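Local atomic coordinates of bottromycin amidohydrolase (Streptomyces purpureus, PDB entry 6I5S), a protein that probably hydrolyses an amide bond in a thiazoline-bearing precursor, serving as the gatekeeper enzyme of bottromycin biosynthesis with a two-zinc centre. Residues Gly89-Val97 / Leu343-Asn351; Phe285-Leu293 / Phe353-Lys362. All coordinates share one frame; numbering follows the deposited sequence.

Contact 1: residues Gly89-Val97 / Leu343-Asn351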
ATOM      1  N   GLY A  89       5.879  -6.662   9.511  1.00 27.07           N
ATOM      2  CA  GLY A  89       4.849  -5.678   9.241  1.00 25.76           C
ATOM      3  C   GLY A  89       4.589  -5.566   7.753  1.00 26.80           C
ATOM      4  O   GLY A  89       5.491  -5.757   6.948  1.00 27.32           O
ATOM      5  N   PHE A  90       3.332  -5.265   7.410  1.00 25.24           N
ATOM      6  CA  PHE A  90       2.899  -5.158   6.020  1.00 27.70           C
ATOM      7  C   PHE A  90       3.248  -3.798   5.431  1.00 28.11           C
ATOM      8  O   PHE A  90       3.367  -2.787   6.142  1.00 24.76           O
ATOM      9  CB  PHE A  90       1.374  -5.352   5.904  1.00 26.97           C
ATOM     10  CG  PHE A  90       0.882  -6.586   6.585  1.00 26.01           C
ATOM     11  CD1 PHE A  90       1.592  -7.767   6.513  1.00 27.22           C
ATOM     12  CD2 PHE A  90      -0.263  -6.553   7.328  1.00 25.08           C
ATOM     13  CE1 PHE A  90       1.176  -8.906   7.218  1.00 30.76           C
ATOM     14  CE2 PHE A  90      -0.689  -7.715   8.034  1.00 26.09           C
ATOM     15  CZ  PHE A  90       0.049  -8.875   7.943  1.00 27.03           C
ATOM     16  N   VAL A  91       3.379  -3.790   4.100  1.00 25.25           N
ATOM     17  CA  VAL A  91       3.674  -2.580   3.336  1.00 26.15           C
ATOM     18  C   VAL A  91       2.583  -2.398   2.302  1.00 22.51           C
ATOM     19  O   VAL A  91       2.424  -3.239   1.397  1.00 24.00           O
ATOM     20  CB  VAL A  91       5.043  -2.648   2.646  1.00 25.09           C
ATOM     21  CG1 VAL A  91       5.351  -1.230   2.024  1.00 24.77           C
ATOM     22  CG2 VAL A  91       6.122  -3.074   3.663  1.00 27.09           C
ATOM     23  N   ASP A  92       1.822  -1.303   2.414  1.00 22.49           N
ATOM     24  CA  ASP A  92       0.935  -0.929   1.310  1.00 26.94           C
ATOM     25  C   ASP A  92       1.788  -0.279   0.218  1.00 28.84           C
ATOM     26  O   ASP A  92       2.266   0.856   0.372  1.00 25.31           O
ATOM     27  CB  ASP A  92      -0.198  -0.009   1.756  1.00 26.13           C
ATOM     28  CG  ASP A  92      -1.208   0.249   0.639  1.00 30.08           C
ATOM     29  OD1 ASP A  92      -2.347   0.560   0.956  1.00 25.17           O
ATOM     30  OD2 ASP A  92      -0.849   0.159  -0.574  1.00 26.29           O
ATOM     31  N   ALA A  93       1.975  -0.998  -0.868  1.00 25.34           N
ATOM     32  CA  ALA A  93       2.919  -0.569  -1.908  1.00 25.73           C
ATOM     33  C   ALA A  93       2.392   0.538  -2.827  1.00 25.14           C
ATOM     34  O   ALA A  93       3.134   1.007  -3.717  1.00 25.34           O
ATOM     35  CB  ALA A  93       3.349  -1.760  -2.725  1.00 28.23           C
ATOM     36  N   HIS A  94       1.176   1.009  -2.624  1.00 23.40           N
ATOM     37  CA  HIS A  94       0.675   2.123  -3.420  1.00 26.42           C
ATOM     38  C   HIS A  94      -0.407   2.829  -2.617  1.00 31.65           C
ATOM     39  O   HIS A  94      -1.588   2.580  -2.841  1.00 26.86           O
ATOM     40  CB  HIS A  94       0.103   1.636  -4.738  1.00 29.07           C
ATOM     41  CG  HIS A  94      -0.137   2.725  -5.764  1.00 27.79           C
ATOM     42  ND1 HIS A  94       0.420   2.700  -7.028  1.00 34.33           N
ATOM     43  CD2 HIS A  94      -0.866   3.869  -5.706  1.00 39.46           C
ATOM     44  CE1 HIS A  94       0.063   3.792  -7.683  1.00 28.86           C
ATOM     45  NE2 HIS A  94      -0.741   4.503  -6.922  1.00 34.81           N
ATOM     46  N   ALA A  95      -0.039   3.713  -1.695  1.00 28.66           N
ATOM     47  CA  ALA A  95      -1.009   4.404  -0.857  1.00 30.67           C
ATOM     48  C   ALA A  95      -0.962   5.895  -1.166  1.00 38.67           C
ATOM     49  O   ALA A  95       0.050   6.413  -1.645  1.00 34.30           O
ATOM     50  CB  ALA A  95      -0.752   4.157   0.637  1.00 31.95           C
ATOM     51  N   HIS A  96      -2.108   6.551  -1.007  1.00 28.94           N
ATOM     52  CA  HIS A  96      -2.232   7.999  -1.127  1.00 30.68           C
ATOM     53  C   HIS A  96      -2.719   8.476   0.243  1.00 27.30           C
ATOM     54  O   HIS A  96      -3.903   8.713   0.458  1.00 31.01           O
ATOM     55  CB  HIS A  96      -3.163   8.397  -2.254  1.00 37.31           C
ATOM     56  CG  HIS A  96      -2.596   8.088  -3.609  1.00 75.58           C
ATOM     57  ND1 HIS A  96      -1.556   8.805  -4.165  1.00 82.99           N
ATOM     58  CD2 HIS A  96      -2.883   7.103  -4.491  1.00 86.74           C
ATOM     59  CE1 HIS A  96      -1.245   8.289  -5.339  1.00 80.57           C
ATOM     60  NE2 HIS A  96      -2.035   7.256  -5.558  1.00 74.08           N
ATOM     61  N   VAL A  97      -1.780   8.588   1.166  1.00 29.32           N
ATOM     62  CA  VAL A  97      -2.045   9.056   2.523  1.00 26.60           C
ATOM     63  C   VAL A  97      -2.190  10.564   2.469  1.00 30.61           C
ATOM     64  O   VAL A  97      -1.267  11.267   2.040  1.00 31.02           O
ATOM     65  CB  VAL A  97      -0.919   8.629   3.445  1.00 27.96           C
ATOM     66  CG1 VAL A  97      -1.029   9.361   4.773  1.00 32.08           C
ATOM     67  CG2 VAL A  97      -0.985   7.113   3.591  1.00 27.39           C
ATOM     68  N   LEU A 343       5.554  -9.672  -7.257  1.00 27.99           N
ATOM     69  CA  LEU A 343       4.329  -8.929  -7.009  1.00 24.47           C
ATOM     70  C   LEU A 343       4.394  -8.149  -5.693  1.00 26.05           C
ATOM     71  O   LEU A 343       5.110  -8.511  -4.764  1.00 28.34           O
ATOM     72  CB  LEU A 343       3.137  -9.855  -6.966  1.00 25.77           C
ATOM     73  CG  LEU A 343       2.710 -10.430  -8.303  1.00 28.05           C
ATOM     74  CD1 LEU A 343       1.552 -11.455  -8.032  1.00 35.57           C
ATOM     75  CD2 LEU A 343       2.249  -9.402  -9.237  1.00 34.16           C
ATOM     76  N   LEU A 344       3.625  -7.068  -5.651  1.00 24.84           N
ATOM     77  CA  LEU A 344       3.482  -6.196  -4.480  1.00 26.36           C
ATOM     78  C   LEU A 344       1.999  -6.005  -4.215  1.00 26.53           C
ATOM     79  O   LEU A 344       1.147  -6.131  -5.113  1.00 26.50           O
ATOM     80  CB  LEU A 344       4.157  -4.804  -4.726  1.00 27.38           C
ATOM     81  CG  LEU A 344       5.631  -4.851  -5.103  1.00 28.53           C
ATOM     82  CD1 LEU A 344       6.084  -3.463  -5.616  1.00 26.39           C
ATOM     83  CD2 LEU A 344       6.437  -5.232  -3.842  1.00 28.55           C
ATOM     84  N   VAL A 345       1.685  -5.672  -2.972  1.00 24.54           N
ATOM     85  CA  VAL A 345       0.312  -5.468  -2.532  1.00 22.95           C
ATOM     86  C   VAL A 345       0.109  -3.982  -2.327  1.00 26.89           C
ATOM     87  O   VAL A 345       0.573  -3.428  -1.315  1.00 27.32           O
ATOM     88  CB  VAL A 345       0.007  -6.237  -1.247  1.00 23.73           C
ATOM     89  CG1 VAL A 345      -1.403  -6.052  -0.911  1.00 26.12           C
ATOM     90  CG2 VAL A 345       0.365  -7.699  -1.353  1.00 24.95           C
ATOM     91  N   GLY A 346      -0.546  -3.319  -3.280  1.00 23.61           N
ATOM     92  CA  GLY A 346      -0.837  -1.909  -3.153  1.00 24.93           C
ATOM     93  C   GLY A 346      -2.298  -1.672  -3.480  1.00 25.01           C
ATOM     94  O   GLY A 346      -2.935  -2.481  -4.154  1.00 25.91           O
ATOM     95  N   THR A 347      -2.824  -0.530  -3.014  1.00 23.44           N
ATOM     96  CA  THR A 347      -4.267  -0.331  -3.006  1.00 25.78           C
ATOM     97  C   THR A 347      -4.779   0.876  -3.772  1.00 26.13           C
ATOM     98  O   THR A 347      -5.964   0.884  -4.134  1.00 24.85           O
ATOM     99  CB  THR A 347      -4.782  -0.187  -1.571  1.00 26.28           C
ATOM    100  OG1 THR A 347      -4.216   0.972  -0.940  1.00 26.08           O
ATOM    101  CG2 THR A 347      -4.456  -1.438  -0.783  1.00 26.27           C
ATOM    102  N   ASP A 348      -3.958   1.906  -3.976  1.00 25.19           N
ATOM    103  CA  ASP A 348      -4.463   3.210  -4.414  1.00 24.49           C
ATOM    104  C   ASP A 348      -5.517   3.731  -3.445  1.00 27.97           C
ATOM    105  O   ASP A 348      -6.460   4.424  -3.838  1.00 27.11           O
ATOM    106  CB  ASP A 348      -5.002   3.144  -5.861  1.00 27.31           C
ATOM    107  CG  ASP A 348      -4.451   4.229  -6.773  1.00 33.33           C
ATOM    108  OD1 ASP A 348      -3.762   5.149  -6.335  1.00 34.56           O
ATOM    109  OD2 ASP A 348      -4.723   4.131  -7.975  1.00 34.34           O
ATOM    110  N   CYS A 349      -5.339   3.433  -2.153  1.00 27.07           N
ATOM    111  CA  CYS A 349      -6.283   3.897  -1.151  1.00 25.15           C
ATOM    112  C   CYS A 349      -6.408   5.399  -1.230  1.00 30.26           C
ATOM    113  O   CYS A 349      -5.440   6.139  -1.466  1.00 28.12           O
ATOM    114  CB  CYS A 349      -5.928   3.411   0.252  1.00 27.44           C
ATOM    115  SG  CYS A 349      -4.282   3.930   0.898  1.00 30.05           S
ATOM    116  N   GLY A 350      -7.615   5.864  -0.970  1.00 26.09           N
ATOM    117  CA  GLY A 350      -7.996   7.239  -1.234  1.00 31.00           C
ATOM    118  C   GLY A 350      -8.881   7.390  -2.446  1.00 31.98           C
ATOM    119  O   GLY A 350      -9.692   8.303  -2.494  1.00 34.10           O
ATOM    120  N   ASN A 351      -8.712   6.524  -3.437  1.00 31.97           N
ATOM    121  CA  ASN A 351      -9.668   6.434  -4.539  1.00 34.47           C
ATOM    122  C   ASN A 351     -11.033   6.057  -3.977  1.00 26.42           C
ATOM    123  O   ASN A 351     -11.124   5.456  -2.885  1.00 27.86           O
ATOM    124  CB  ASN A 351      -9.247   5.367  -5.543  1.00 38.00           C
ATOM    125  CG  ASN A 351      -8.156   5.815  -6.483  1.00 51.97           C
ATOM    126  OD1 ASN A 351      -7.510   6.806  -6.238  1.00 40.41           O
ATOM    127  ND2 ASN A 351      -7.917   5.040  -7.541  1.00100.00           N
TER
HETATM  128  O   HOH W   1       3.420  -4.788  -0.894  1.00 24.92           O
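With chi1 of D92 at -173°, CG stands opposite the backbone N and the carboxylate swings across to T347, whose own chi1 of 63° sets OG1 between its backbone N and carbonyl carbon. T347 OG1 donates to D92 OD1 (2.7 Å), using the syn lone pair, while the two side chains cross at about a right angle. The other oxygen, D92 OD2, closes an Asx turn by accepting from H94 N at 3.0 Å, met on its anti side and somewhat out of the carboxylate plane. T347 OG1 also serves as acceptor: C349 N donates to it over 3.0 Å in an ST turn. A short side chain with one hydroxyl that both gives and takes is thus suited to this place. Backbone bonds tie the same corner, A93 N reaching V345 O at 2.8 Å and D348 N reaching H94 O at 2.7 Å. G346, with no side chain, brings its CA to 3.3 Å from D92 OD2.

The end of strand 84-95 carries the His-X-His pair, and the loop after strand 342-343 the late aspartate, of the amidohydrolase superfamily. H94 NE2, H96 NE2 and D348 OD1 all bind one zinc ion, completed by the carboxylated lysine at position 183, which also binds the second zinc ion. Each imidazole runs alongside the carboxylate of D348, the H94 ring turned steeply from its plane (70°) and the H96 ring less so. In the second shell, E228 accepts from H94 ND1 and R279 pairs with D348 OD2, probably steadying both ligands. Apolar contacts flank the site: A95 CB rests on C349 SG at 3.5 Å and A93 CB meets L344 CB at 3.7 Å, small alanines suiting so close an approach.

Contact 2: residues Phe285-Leu293 / Phe353-Lys362; sequences FTRPSRAVL and FVVAGPSFHK
K362 NZ, carried on a chain extended beyond CG, forms a salt bridge with D458 and a hydrogen bond to F285 O. It donates to F285 O at 3.0 Å, in the carbonyl plane and on a lone pair; a long, flexible lysine suits the task of bridging from helix 358-369 to a loop far off in sequence. Nearby, one water lies 2.8 Å from T286 O and 2.9 Å from F353 O, linking the two backbones.

The apolar half centres on F353. Its CG lies opposite the carbonyl carbon (chi1 -62°), which sends the ring among P288, V292 and L293. P288 CB sits over the middle of one face, 3.6 Å from the centroid of the F353 ring and 5° off its normal, a CH-pi contact to which the rigid, flat-sided proline is well fitted. V292 CG1 comes to the ring edge, 3.7 Å from F353 CD1, and also touches V355 CG2. L293 CD2 reaches F353 CZ at 3.6 Å, while T286 CG2 packs on F353 CB. S289, the N-cap, accepts from V292 N through OG (3.2 Å) and so fixes the start of the helix that presents V292 and L293.

Helix 301-313 adds W304 against F353, V292 and L293; helix 273-280 borders T286 and K362, and V355 leans on R441 of helix 431-444.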
ATOM      1  N   PHE A 285     -17.473  -6.871  -4.507  1.00 34.45           N
ATOM      2  CA  PHE A 285     -16.285  -6.799  -3.666  1.00 36.62           C
ATOM      3  C   PHE A 285     -16.010  -5.410  -3.115  1.00 38.47           C
ATOM      4  O   PHE A 285     -15.377  -5.306  -2.064  1.00 34.01           O
ATOM      5  CB  PHE A 285     -15.058  -7.285  -4.447  1.00 28.36           C
ATOM      6  CG  PHE A 285     -15.153  -8.757  -4.809  1.00 35.16           C
ATOM      7  CD1 PHE A 285     -15.068  -9.726  -3.815  1.00 42.78           C
ATOM      8  CD2 PHE A 285     -15.401  -9.151  -6.123  1.00 38.83           C
ATOM      9  CE1 PHE A 285     -15.215 -11.069  -4.115  1.00 43.61           C
ATOM     10  CE2 PHE A 285     -15.541 -10.490  -6.441  1.00 40.55           C
ATOM     11  CZ  PHE A 285     -15.438 -11.453  -5.449  1.00 43.41           C
ATOM     12  N   THR A 286     -16.444  -4.352  -3.806  1.00 34.54           N
ATOM     13  CA  THR A 286     -16.155  -2.983  -3.365  1.00 32.59           C
ATOM     14  C   THR A 286     -17.139  -2.543  -2.292  1.00 30.21           C
ATOM     15  O   THR A 286     -16.765  -1.794  -1.369  1.00 32.02           O
ATOM     16  CB  THR A 286     -16.198  -2.041  -4.587  1.00 33.18           C
ATOM     17  OG1 THR A 286     -15.219  -2.458  -5.534  1.00 33.27           O
ATOM     18  CG2 THR A 286     -15.922  -0.562  -4.222  1.00 31.26           C
ATOM     19  N   ARG A 287     -18.395  -2.955  -2.452  1.00 33.55           N
ATOM     20  CA  ARG A 287     -19.475  -2.733  -1.501  1.00 36.15           C
ATOM     21  C   ARG A 287     -19.622  -1.255  -1.131  1.00 40.93           C
ATOM     22  O   ARG A 287     -19.601  -0.889   0.042  1.00 42.03           O
ATOM     23  CB  ARG A 287     -19.284  -3.592  -0.257  1.00 39.64           C
ATOM     24  CG  ARG A 287     -18.788  -5.013  -0.598  1.00 40.79           C
ATOM     25  CD  ARG A 287     -19.558  -6.097  -0.015  1.00 46.26           C
ATOM     26  NE  ARG A 287     -19.885  -5.896   1.379  1.00 69.58           N
ATOM     27  CZ  ARG A 287     -21.102  -5.737   1.870  1.00 78.21           C
ATOM     28  NH1 ARG A 287     -22.168  -5.790   1.072  1.00 82.16           N
ATOM     29  NH2 ARG A 287     -21.239  -5.540   3.182  1.00 83.29           N
ATOM     30  N   PRO A 288     -19.796  -0.386  -2.120  1.00 40.50           N
ATOM     31  CA  PRO A 288     -20.097   1.000  -1.786  1.00 34.56           C
ATOM     32  C   PRO A 288     -21.372   1.055  -0.949  1.00 35.27           C
ATOM     33  O   PRO A 288     -22.334   0.333  -1.196  1.00 42.40           O
ATOM     34  CB  PRO A 288     -20.260   1.674  -3.151  1.00 39.03           C
ATOM     35  CG  PRO A 288     -20.628   0.588  -4.049  1.00 32.87           C
ATOM     36  CD  PRO A 288     -19.904  -0.626  -3.567  1.00 39.71           C
ATOM     37  N   SER A 289     -21.379   1.937   0.041  1.00 37.51           N
ATOM     38  CA  SER A 289     -22.513   2.030   0.941  1.00 43.97           C
ATOM     39  C   SER A 289     -22.493   3.398   1.593  1.00 51.03           C
ATOM     40  O   SER A 289     -21.475   4.096   1.592  1.00 39.53           O
ATOM     41  CB  SER A 289     -22.461   0.932   2.008  1.00 51.31           C
ATOM     42  OG  SER A 289     -21.276   1.060   2.808  1.00 46.29           O
ATOM     43  N   ARG A 290     -23.632   3.753   2.180  1.00 47.52           N
ATOM     44  CA  ARG A 290     -23.708   4.964   2.992  1.00 49.76           C
ATOM     45  C   ARG A 290     -22.741   4.896   4.161  1.00 42.20           C
ATOM     46  O   ARG A 290     -22.183   5.918   4.565  1.00 41.05           O
ATOM     47  CB  ARG A 290     -25.137   5.169   3.504  1.00 50.53           C
ATOM     48  CG  ARG A 290     -25.325   6.345   4.461  1.00 87.48           C
ATOM     49  CD  ARG A 290     -26.768   6.433   5.008  1.00120.00           C
ATOM     50  NE  ARG A 290     -27.763   6.544   3.934  1.00134.58           N
ATOM     51  CZ  ARG A 290     -28.605   5.580   3.555  1.00118.63           C
ATOM     52  NH1 ARG A 290     -28.614   4.398   4.163  1.00105.21           N
ATOM     53  NH2 ARG A 290     -29.456   5.805   2.557  1.00111.62           N
ATOM     54  N   ALA A 291     -22.529   3.709   4.725  1.00 42.17           N
ATOM     55  CA  ALA A 291     -21.642   3.628   5.882  1.00 43.29           C
ATOM     56  C   ALA A 291     -20.206   3.934   5.482  1.00 38.76           C
ATOM     57  O   ALA A 291     -19.514   4.678   6.179  1.00 39.43           O
ATOM     58  CB  ALA A 291     -21.752   2.243   6.534  1.00 46.23           C
ATOM     59  N   VAL A 292     -19.752   3.419   4.320  1.00 39.88           N
ATOM     60  CA  VAL A 292     -18.384   3.700   3.903  1.00 37.07           C
ATOM     61  C   VAL A 292     -18.231   5.165   3.523  1.00 33.16           C
ATOM     62  O   VAL A 292     -17.210   5.785   3.817  1.00 35.55           O
ATOM     63  CB  VAL A 292     -17.946   2.771   2.761  1.00 38.21           C
ATOM     64  CG1 VAL A 292     -16.525   3.148   2.345  1.00 35.42           C
ATOM     65  CG2 VAL A 292     -17.954   1.378   3.204  1.00 46.78           C
ATOM     66  N   LEU A 293     -19.240   5.753   2.879  1.00 35.72           N
ATOM     67  CA  LEU A 293     -19.171   7.185   2.602  1.00 42.12           C
ATOM     68  C   LEU A 293     -19.088   8.009   3.878  1.00 40.24           C
ATOM     69  O   LEU A 293     -18.408   9.039   3.907  1.00 41.39           O
ATOM     70  CB  LEU A 293     -20.377   7.622   1.785  1.00 39.62           C
ATOM     71  CG  LEU A 293     -20.410   7.240   0.337  1.00 53.03           C
ATOM     72  CD1 LEU A 293     -21.842   7.453  -0.220  1.00 68.44           C
ATOM     73  CD2 LEU A 293     -19.396   8.072  -0.424  1.00 58.31           C
ATOM     74  N   PHE A 353     -14.047   4.521  -2.415  1.00 30.65           N
ATOM     75  CA  PHE A 353     -14.363   3.242  -1.778  1.00 27.44           C
ATOM     76  C   PHE A 353     -13.161   2.327  -1.615  1.00 29.63           C
ATOM     77  O   PHE A 353     -13.328   1.130  -1.354  1.00 30.96           O
ATOM     78  CB  PHE A 353     -15.514   2.569  -2.539  1.00 31.34           C
ATOM     79  CG  PHE A 353     -16.732   3.408  -2.478  1.00 33.39           C
ATOM     80  CD1 PHE A 353     -17.385   3.587  -1.268  1.00 39.69           C
ATOM     81  CD2 PHE A 353     -17.167   4.102  -3.574  1.00 40.30           C
ATOM     82  CE1 PHE A 353     -18.490   4.408  -1.169  1.00 49.96           C
ATOM     83  CE2 PHE A 353     -18.284   4.925  -3.476  1.00 42.46           C
ATOM     84  CZ  PHE A 353     -18.933   5.073  -2.275  1.00 45.74           C
ATOM     85  N   VAL A 354     -11.946   2.881  -1.692  1.00 28.10           N
ATOM     86  CA  VAL A 354     -10.716   2.164  -1.353  1.00 24.76           C
ATOM     87  C   VAL A 354     -10.209   2.761  -0.045  1.00 26.55           C
ATOM     88  O   VAL A 354      -9.612   3.837  -0.054  1.00 27.90           O
ATOM     89  CB  VAL A 354      -9.688   2.247  -2.460  1.00 25.22           C
ATOM     90  CG1 VAL A 354      -8.520   1.328  -2.130  1.00 26.99           C
ATOM     91  CG2 VAL A 354     -10.336   1.855  -3.806  1.00 28.56           C
ATOM     92  N   VAL A 355     -10.499   2.089   1.070  1.00 25.32           N
ATOM     93  CA  VAL A 355     -10.289   2.652   2.405  1.00 24.30           C
ATOM     94  C   VAL A 355      -8.935   2.195   2.915  1.00 27.25           C
ATOM     95  O   VAL A 355      -8.677   0.992   3.010  1.00 25.47           O
ATOM     96  CB  VAL A 355     -11.401   2.225   3.375  1.00 28.22           C
ATOM     97  CG1 VAL A 355     -11.154   2.789   4.821  1.00 30.80           C
ATOM     98  CG2 VAL A 355     -12.771   2.698   2.884  1.00 31.71           C
ATOM     99  N   ALA A 356      -8.080   3.160   3.282  1.00 27.50           N
ATOM    100  CA  ALA A 356      -6.768   2.831   3.850  1.00 25.51           C
ATOM    101  C   ALA A 356      -6.903   1.860   5.033  1.00 22.98           C
ATOM    102  O   ALA A 356      -7.564   2.150   6.034  1.00 27.12           O
ATOM    103  CB  ALA A 356      -6.043   4.117   4.314  1.00 28.05           C
ATOM    104  N   GLY A 357      -6.220   0.731   4.938  1.00 27.36           N
ATOM    105  CA  GLY A 357      -6.313  -0.297   5.947  1.00 24.24           C
ATOM    106  C   GLY A 357      -7.050  -1.534   5.445  1.00 23.52           C
ATOM    107  O   GLY A 357      -6.438  -2.533   5.017  1.00 29.69           O
ATOM    108  N   PRO A 358      -8.381  -1.503   5.460  1.00 25.13           N
ATOM    109  CA  PRO A 358      -9.114  -2.688   4.956  1.00 25.49           C
ATOM    110  C   PRO A 358      -8.812  -3.005   3.506  1.00 25.20           C
ATOM    111  O   PRO A 358      -8.783  -4.179   3.144  1.00 26.06           O
ATOM    112  CB  PRO A 358     -10.592  -2.303   5.145  1.00 30.81           C
ATOM    113  CG  PRO A 358     -10.586  -1.135   6.050  1.00 32.61           C
ATOM    114  CD  PRO A 358      -9.287  -0.451   5.930  1.00 25.63           C
ATOM    115  N   SER A 359      -8.564  -1.984   2.681  1.00 25.79           N
ATOM    116  CA  SER A 359      -8.301  -2.202   1.253  1.00 25.15           C
ATOM    117  C   SER A 359      -7.035  -3.027   1.040  1.00 26.95           C
ATOM    118  O   SER A 359      -6.901  -3.728   0.011  1.00 28.78           O
ATOM    119  CB  SER A 359      -8.180  -0.864   0.509  1.00 29.35           C
ATOM    120  OG  SER A 359      -7.115  -0.057   0.981  1.00 26.94           O
ATOM    121  N   PHE A 360      -6.090  -2.938   1.973  1.00 24.40           N
ATOM    122  CA  PHE A 360      -4.891  -3.766   1.879  1.00 25.67           C
ATOM    123  C   PHE A 360      -5.275  -5.246   1.871  1.00 26.06           C
ATOM    124  O   PHE A 360      -4.776  -6.042   1.056  1.00 25.26           O
ATOM    125  CB  PHE A 360      -3.941  -3.460   3.034  1.00 22.25           C
ATOM    126  CG  PHE A 360      -2.648  -4.189   2.946  1.00 21.12           C
ATOM    127  CD1 PHE A 360      -1.698  -3.742   2.064  1.00 26.45           C
ATOM    128  CD2 PHE A 360      -2.421  -5.358   3.643  1.00 25.39           C
ATOM    129  CE1 PHE A 360      -0.483  -4.406   1.916  1.00 25.76           C
ATOM    130  CE2 PHE A 360      -1.194  -6.020   3.525  1.00 26.75           C
ATOM    131  CZ  PHE A 360      -0.237  -5.547   2.639  1.00 26.15           C
ATOM    132  N   HIS A 361      -6.140  -5.634   2.806  1.00 24.33           N
ATOM    133  CA  HIS A 361      -6.617  -7.012   2.867  1.00 27.30           C
ATOM    134  C   HIS A 361      -7.550  -7.342   1.718  1.00 27.14           C
ATOM    135  O   HIS A 361      -7.612  -8.505   1.320  1.00 25.36           O
ATOM    136  CB  HIS A 361      -7.201  -7.246   4.275  1.00 27.47           C
ATOM    137  CG  HIS A 361      -6.131  -7.131   5.305  1.00 25.73           C
ATOM    138  ND1 HIS A 361      -5.206  -8.138   5.495  1.00 29.26           N
ATOM    139  CD2 HIS A 361      -5.722  -6.079   6.048  1.00 26.01           C
ATOM    140  CE1 HIS A 361      -4.306  -7.720   6.376  1.00 30.02           C
ATOM    141  NE2 HIS A 361      -4.583  -6.468   6.705  1.00 29.51           N
ATOM    142  N   LYS A 362      -8.275  -6.368   1.182  1.00 24.89           N
ATOM    143  CA  LYS A 362      -9.016  -6.626  -0.060  1.00 26.12           C
ATOM    144  C   LYS A 362      -8.087  -6.958  -1.213  1.00 24.87           C
ATOM    145  O   LYS A 362      -8.428  -7.799  -2.072  1.00 24.83           O
ATOM    146  CB  LYS A 362      -9.889  -5.447  -0.436  1.00 25.07           C
ATOM    147  CG  LYS A 362     -11.070  -5.197   0.481  1.00 29.48           C
ATOM    148  CD  LYS A 362     -12.062  -4.313  -0.226  1.00 36.54           C
ATOM    149  CE  LYS A 362     -13.218  -3.970   0.644  1.00 34.96           C
ATOM    150  NZ  LYS A 362     -14.321  -3.312  -0.130  1.00 36.19           N
TER
HETATM  151  O   HOH W   2     -15.350  -0.122   0.354  1.00 36.57           O

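Overall arrangement
From the N terminus the chain first lays down strand 84-95, whose last part, with the two residues after it, forms the zinc-binding segment 89-97. It next passes 285-293, then 343-351 and, one residue later, 353-362. Contact 1 closes a loop of 245 residues; contact 2 closes a shorter one of 59. Their segments alternate, so the two loops cross instead of nesting. Contact 1, at the centre of the chain, joins the first barrel strand to the last metal-ligand loop, whereas contact 2, about 13 Å away between centres, ties helix 358-369 and its lead-in loop to helix 290-295 and the loop before it. The contacts also touch: the F360 ring packs against V345 and the V91 carbonyl.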